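Local coordinates for TRAP-T family transporter, DctP (Periplasmic binding) subunit (Sulfitobacter sp. NAS-14.1, PDB 4PF8), which binds galacturonate and, as the periplasmic binding subunit of a TRAP-type transporter, probably delivers it for uptake, at residues A[195-198]-A[204-207]. Sequence-based numbering, arbitrary orientation.
With GTR (beta-D-galactopyranuronic acid), chain D.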
loop_
_atom_site.group_PDB
_atom_site.type_symbol
_atom_site.label_atom_id
_atom_site.label_comp_id
_atom_site.label_asym_id
_atom_site.label_seq_id
_atom_site.Cartn_x
_atom_site.Cartn_y
_atom_site.Cartn_z
ATOM N N GLN A 195 -16.037 5.171 -9.572
ATOM C CA GLN A 195 -17.165 5.014 -10.467
ATOM C C GLN A 195 -17.907 3.708 -10.238
ATOM O O GLN A 195 -19.133 3.666 -10.352
ATOM C CB GLN A 195 -16.732 5.112 -11.935
ATOM C CG GLN A 195 -16.479 6.529 -12.402
ATOM C CD GLN A 195 -17.723 7.381 -12.387
ATOM O OE1 GLN A 195 -18.835 6.884 -12.584
ATOM N NE2 GLN A 195 -17.545 8.674 -12.146
ATOM N N SER A 196 -17.175 2.648 -9.931
ATOM C CA SER A 196 -17.793 1.361 -9.696
ATOM C C SER A 196 -18.618 1.345 -8.431
ATOM O O SER A 196 -19.680 0.720 -8.412
ATOM C CB SER A 196 -16.752 0.246 -9.700
ATOM O OG SER A 196 -16.432 -0.098 -11.049
ATOM N N ILE A 197 -18.160 2.024 -7.393
ATOM C CA ILE A 197 -18.995 2.147 -6.185
ATOM C C ILE A 197 -20.171 3.106 -6.451
ATOM O O ILE A 197 -21.325 2.827 -6.097
ATOM C CB ILE A 197 -18.214 2.623 -4.959
ATOM C CG1 ILE A 197 -17.087 1.634 -4.630
ATOM C CG2 ILE A 197 -19.158 2.786 -3.772
ATOM C CD1 ILE A 197 -16.202 2.049 -3.457
ATOM N N LYS A 198 -19.901 4.242 -7.084
ATOM C CA LYS A 198 -20.954 5.225 -7.352
ATOM C C LYS A 198 -22.112 4.631 -8.141
ATOM O O LYS A 198 -23.281 4.913 -7.851
ATOM C CB LYS A 198 -20.378 6.399 -8.141
ATOM C CG LYS A 198 -21.361 7.543 -8.383
ATOM C CD LYS A 198 -20.797 8.597 -9.315
ATOM C CE LYS A 198 -21.911 9.434 -9.970
ATOM N NZ LYS A 198 -22.506 8.770 -11.182
ATOM N N GLY A 204 -18.470 -2.160 -2.343
ATOM C CA GLY A 204 -17.463 -1.529 -1.519
ATOM C C GLY A 204 -16.067 -2.000 -1.836
ATOM O O GLY A 204 -15.793 -2.648 -2.854
ATOM N N ALA A 205 -15.179 -1.649 -0.925
ATOM C CA ALA A 205 -13.764 -1.893 -1.079
ATOM C C ALA A 205 -13.133 -1.811 0.305
ATOM O O ALA A 205 -13.830 -1.855 1.316
ATOM C CB ALA A 205 -13.175 -0.835 -2.054
ATOM N N GLU A 206 -11.809 -1.706 0.383
ATOM C CA GLU A 206 -11.159 -1.588 1.689
ATOM C C GLU A 206 -9.897 -0.748 1.529
ATOM O O GLU A 206 -9.204 -0.843 0.536
ATOM C CB GLU A 206 -10.842 -2.951 2.294
ATOM C CG GLU A 206 -10.367 -3.990 1.315
ATOM C CD GLU A 206 -8.889 -3.917 1.062
ATOM O OE1 GLU A 206 -8.484 -3.870 -0.138
ATOM O OE2 GLU A 206 -8.122 -3.879 2.053
ATOM N N ASN A 207 -9.650 0.104 2.506
ATOM C CA ASN A 207 -8.510 0.997 2.464
ATOM C C ASN A 207 -8.350 1.755 3.758
ATOM O O ASN A 207 -9.196 1.673 4.639
ATOM C CB ASN A 207 -8.587 1.956 1.279
ATOM C CG ASN A 207 -7.270 2.064 0.571
ATOM O OD1 ASN A 207 -6.252 2.359 1.210
ATOM N ND2 ASN A 207 -7.258 1.791 -0.743
HETATM C C1 GTR D . -3.685 2.679 -1.151
HETATM C C2 GTR D . -2.251 2.609 -1.559
HETATM C C3 GTR D . -2.203 2.733 -3.072
HETATM C C4 GTR D . -2.986 1.613 -3.742
HETATM C C5 GTR D . -4.406 1.703 -3.191
HETATM C C6 GTR D . -5.259 0.559 -3.727
HETATM O O1 GTR D . -3.808 2.501 0.295
HETATM O O2 GTR D . -1.564 3.738 -0.953
HETATM O O3 GTR D . -0.820 2.565 -3.453
HETATM O O4 GTR D . -2.385 0.363 -3.362
HETATM O O5 GTR D . -4.417 1.654 -1.749
HETATM O O6A GTR D . -6.151 0.136 -2.944
HETATM O O6B GTR D . -5.126 0.214 -4.923
#
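A single methyl group makes this helix-to-strand contact: CD1 of Ile197 rests against both Gly204 and Ala205, and no hydrogen bond joins the two segments. CD1 stands 4.3 Å from Gly204 CA and 4.4 Å from Ala205 CB, loose van der Waals distances in a buried setting. The side chain reaches the strand because CD1 is anti to CA (chi2 177°), stretching the longer branch outward from the helix. Gly204 offers bare backbone, and its CA lies 6.1 Å from Ile197 CA; Ala205 turns its small CB toward the helix. Tyr149 of strand 146-150 touches the side chains of both Ile197 and Ala205, and Val202 and Val220 also pack on Ile197.

At the other end of 204-207, the strand meets the bound sugar. Asn207 presents both polar atoms of its amide to one side of the pyranose: the anomeric hydroxyl O1 of GTR donates to OD1 at 2.6 Å, while ND2 donates to the ring oxygen O5 of GTR at 3.0 Å, in a fairly straight bond (162°). ND2 also lies 3.0 Å from the carboxylate oxygen O6A of GTR. Chi1 of Asn207, -135°, falls away from the staggered positions, an orientation probably held by the two sugar bonds together with a further bond of OD1 to a neighbouring part of the chain. A leucine here would probably leave O1 and O5 without these two mates and the sugar freer to shift. Glu206 OE2 forms a salt bridge with Arg146 NE and a hydrogen bond with His229 NE2, a second-shell grip that probably positions Arg146, whose NH2 bonds the sugar. Backbone bonds pair this edge strand antiparallel with 146-150, and Gly204 bonds to Arg167; the strand carries a ligand-binding asparagine into the galacturonate pocket of a family 7 (DctP-type) solute-binding protein.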